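Local coordinates for uncharacterized protein (PDB 4XG0) that probably acts as a kinase of the DUF1537 family in acid-sugar catabolism, with a sugar-binding N-terminal and a nucleotide-binding C-terminal domain, at residues A[130-142]-A[231-243]. Sequence-based numbering, arbitrary orientation.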
# COMPACT_ATOMS: atom_id res chain seq x y z
N TRP A 130 0.12 -23.08 3.69
CA TRP A 130 0.87 -21.87 4.05
C TRP A 130 1.38 -21.97 5.49
O TRP A 130 2.54 -21.69 5.75
CB TRP A 130 0.01 -20.61 3.86
CG TRP A 130 0.74 -19.32 4.15
CD1 TRP A 130 0.52 -18.48 5.20
CD2 TRP A 130 1.82 -18.74 3.39
NE1 TRP A 130 1.39 -17.40 5.13
CE2 TRP A 130 2.19 -17.55 4.03
CE3 TRP A 130 2.50 -19.12 2.23
CZ2 TRP A 130 3.20 -16.71 3.54
CZ3 TRP A 130 3.51 -18.31 1.74
CH2 TRP A 130 3.86 -17.12 2.41
N GLY A 131 0.53 -22.41 6.41
CA GLY A 131 1.01 -22.62 7.77
C GLY A 131 -0.09 -23.05 8.72
O GLY A 131 -1.27 -22.85 8.45
N GLU A 132 0.30 -23.63 9.85
CA GLU A 132 -0.67 -24.11 10.82
C GLU A 132 -1.41 -22.94 11.45
O GLU A 132 -2.62 -22.99 11.65
CB GLU A 132 0.01 -24.98 11.87
CG GLU A 132 0.49 -26.31 11.32
CD GLU A 132 0.83 -27.33 12.40
OE1 GLU A 132 0.63 -27.04 13.59
OE2 GLU A 132 1.31 -28.43 12.04
N ASP A 133 -0.67 -21.87 11.74
CA ASP A 133 -1.26 -20.67 12.31
C ASP A 133 -1.82 -19.72 11.24
O ASP A 133 -2.12 -18.58 11.54
CB ASP A 133 -0.22 -19.90 13.14
CG ASP A 133 0.89 -19.28 12.28
OD1 ASP A 133 1.02 -19.67 11.09
OD2 ASP A 133 1.63 -18.41 12.79
N ALA A 134 -1.96 -20.19 10.00
CA ALA A 134 -2.39 -19.28 8.93
C ALA A 134 -3.86 -18.89 9.12
O ALA A 134 -4.68 -19.67 9.64
CB ALA A 134 -2.16 -19.90 7.56
N ILE A 135 -4.17 -17.65 8.77
CA ILE A 135 -5.57 -17.19 8.80
C ILE A 135 -5.94 -16.84 7.37
O ILE A 135 -5.22 -16.06 6.71
CB ILE A 135 -5.76 -15.95 9.69
CG1 ILE A 135 -5.31 -16.23 11.12
CG2 ILE A 135 -7.21 -15.45 9.64
CD1 ILE A 135 -5.39 -15.04 12.04
N ALA A 136 -7.03 -17.40 6.86
CA ALA A 136 -7.50 -17.00 5.53
C ALA A 136 -8.46 -15.87 5.79
O ALA A 136 -9.47 -16.06 6.47
CB ALA A 136 -8.21 -18.16 4.82
N VAL A 137 -8.14 -14.69 5.25
CA VAL A 137 -8.92 -13.49 5.45
C VAL A 137 -9.61 -13.20 4.14
O VAL A 137 -9.01 -12.71 3.18
CB VAL A 137 -8.02 -12.32 5.87
CG1 VAL A 137 -8.90 -11.09 6.20
CG2 VAL A 137 -7.14 -12.75 7.07
N VAL A 138 -10.90 -13.51 4.11
CA VAL A 138 -11.61 -13.64 2.85
C VAL A 138 -12.49 -12.43 2.61
O VAL A 138 -13.42 -12.12 3.39
CB VAL A 138 -12.48 -14.89 2.86
CG1 VAL A 138 -13.17 -15.05 1.55
CG2 VAL A 138 -11.64 -16.13 3.14
N CYS A 139 -12.21 -11.74 1.51
CA CYS A 139 -13.03 -10.59 1.12
C CYS A 139 -12.92 -10.34 -0.39
O CYS A 139 -12.04 -9.61 -0.86
CB CYS A 139 -12.58 -9.35 1.88
SG CYS A 139 -13.47 -7.85 1.35
N PRO A 140 -13.84 -10.90 -1.16
CA PRO A 140 -13.68 -10.80 -2.62
C PRO A 140 -14.25 -9.50 -3.22
O PRO A 140 -14.44 -9.39 -4.44
CB PRO A 140 -14.43 -12.04 -3.14
CG PRO A 140 -14.53 -12.95 -1.97
CD PRO A 140 -14.73 -12.01 -0.82
N ALA A 141 -14.58 -8.55 -2.38
CA ALA A 141 -15.13 -7.27 -2.87
C ALA A 141 -14.27 -6.62 -3.93
O ALA A 141 -13.03 -6.66 -3.87
CB ALA A 141 -15.31 -6.29 -1.73
N PHE A 142 -14.94 -5.93 -4.85
CA PHE A 142 -14.25 -5.16 -5.88
C PHE A 142 -15.14 -3.97 -6.13
O PHE A 142 -15.95 -3.96 -7.06
CB PHE A 142 -14.08 -6.01 -7.14
CG PHE A 142 -12.97 -5.56 -8.06
CD1 PHE A 142 -12.37 -4.33 -7.87
CD2 PHE A 142 -12.55 -6.37 -9.08
CE1 PHE A 142 -11.32 -3.93 -8.71
CE2 PHE A 142 -11.49 -5.96 -9.91
CZ PHE A 142 -10.90 -4.76 -9.72
N GLY A 231 0.78 -9.52 9.51
CA GLY A 231 2.04 -10.06 9.01
C GLY A 231 1.94 -11.38 8.25
O GLY A 231 0.97 -11.64 7.56
N GLN A 232 2.95 -12.22 8.40
CA GLN A 232 3.12 -13.39 7.55
C GLN A 232 1.95 -14.38 7.62
O GLN A 232 1.58 -14.98 6.61
CB GLN A 232 4.43 -14.12 7.91
CG GLN A 232 4.58 -15.43 7.16
CD GLN A 232 5.96 -16.02 7.24
OE1 GLN A 232 6.88 -15.43 7.83
NE2 GLN A 232 6.14 -17.19 6.64
N ARG A 233 1.36 -14.53 8.80
CA ARG A 233 0.30 -15.52 9.01
C ARG A 233 -0.99 -15.18 8.26
O ARG A 233 -1.81 -16.07 8.03
CB ARG A 233 0.02 -15.69 10.51
CG ARG A 233 -0.73 -14.52 11.14
CD ARG A 233 -0.93 -14.68 12.66
NE ARG A 233 -1.69 -15.87 13.03
CZ ARG A 233 -2.57 -15.93 14.03
NH1 ARG A 233 -2.83 -14.87 14.78
NH2 ARG A 233 -3.20 -17.07 14.29
N ALA A 234 -1.17 -13.92 7.90
CA ALA A 234 -2.43 -13.48 7.30
C ALA A 234 -2.44 -13.69 5.80
O ALA A 234 -1.72 -13.01 5.07
CB ALA A 234 -2.68 -12.03 7.61
N VAL A 235 -3.32 -14.58 5.36
CA VAL A 235 -3.45 -14.92 3.95
C VAL A 235 -4.69 -14.27 3.34
O VAL A 235 -5.79 -14.84 3.41
CB VAL A 235 -3.56 -16.44 3.73
CG1 VAL A 235 -3.71 -16.72 2.25
CG2 VAL A 235 -2.35 -17.21 4.32
N PRO A 236 -4.54 -13.09 2.75
CA PRO A 236 -5.70 -12.53 2.09
C PRO A 236 -6.18 -13.37 0.91
O PRO A 236 -5.40 -13.89 0.12
CB PRO A 236 -5.22 -11.17 1.62
CG PRO A 236 -3.75 -11.27 1.57
CD PRO A 236 -3.35 -12.22 2.62
N VAL A 237 -7.50 -13.46 0.81
CA VAL A 237 -8.18 -14.14 -0.28
C VAL A 237 -9.14 -13.14 -0.85
O VAL A 237 -10.14 -12.77 -0.20
CB VAL A 237 -8.96 -15.35 0.19
CG1 VAL A 237 -9.65 -16.06 -1.00
CG2 VAL A 237 -8.09 -16.31 0.99
N GLY A 238 -8.86 -12.66 -2.05
CA GLY A 238 -9.64 -11.57 -2.59
C GLY A 238 -9.62 -11.54 -4.10
O GLY A 238 -8.97 -12.37 -4.74
N SER A 239 -10.35 -10.61 -4.66
CA SER A 239 -10.34 -10.43 -6.09
C SER A 239 -9.39 -9.31 -6.41
O SER A 239 -8.49 -8.95 -5.63
CB SER A 239 -11.73 -10.06 -6.58
OG SER A 239 -12.11 -8.80 -6.06
N GLY A 240 -9.66 -8.64 -7.52
CA GLY A 240 -8.85 -7.48 -7.85
C GLY A 240 -8.98 -6.31 -6.89
O GLY A 240 -8.12 -5.44 -6.85
N GLY A 241 -10.01 -6.31 -6.06
CA GLY A 241 -10.22 -5.19 -5.17
C GLY A 241 -9.14 -5.06 -4.13
O GLY A 241 -8.80 -3.98 -3.74
N LEU A 242 -8.60 -6.20 -3.70
CA LEU A 242 -7.61 -6.23 -2.64
C LEU A 242 -6.17 -6.06 -3.15
O LEU A 242 -5.25 -5.78 -2.38
CB LEU A 242 -7.70 -7.52 -1.86
CG LEU A 242 -8.31 -7.30 -0.48
CD1 LEU A 242 -8.55 -8.64 0.17
CD2 LEU A 242 -7.51 -6.45 0.45
N ALA A 243 -5.98 -6.19 -4.45
CA ALA A 243 -4.62 -6.22 -5.02
C ALA A 243 -3.77 -4.99 -4.77
O ALA A 243 -2.70 -5.08 -4.16
CB ALA A 243 -4.67 -6.58 -6.50
O HOH W 1 -11.05 -8.35 -3.05
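Five backbone hydrogen bonds zip strand 135-139 to strand 234-238 and the residue before it in parallel, from Ile135 N to Arg233 O (2.9 Å) through to Cys139 N to Val237 O. Pro236 lacks an N-H, which costs this pair nothing, since the bonds use Val235 and Val237; its CA-H still contacts Val137 O. Two side chains add polar bonds before the strands begin. Trp130, ending helix 119-130, sends its indole NE1 almost straight to Gln232 O (2.8 Å), with the oxygen in the ring plane. Arg233 holds Asp133 O at its guanidinium edge, through NE (3.1 Å) and weakly through NH2; the chain bends at chi3 (-60°), and Ile135 CD1 sits over one face, 3.6 Å from CZ. These are central strands of the parallel sheet in the sugar-binding N-terminal domain, flanked by strands 106-110 and 209-212. Apolar packing on one side of the sheet has Val235 CG2 pressing on Trp130 CD1 (3.3 Å) and Val138 CG2 beside Val237. Past the strands, Ser239 N-caps helix 240-252: its OG accepts from Gly241 N and donates to Pro140 O (2.9 Å). A water bridges the segments, accepting from Ser239 N and donating to Cys139 O and Ala141 O. The Phe142 ring lies over the first turn, Gly240 CA 4.0 Å from its centroid in a CH-pi contact. A citrate, probably from the crystallisation liquor, lies about 4 Å from the Ser239 side chain and may mark a pocket.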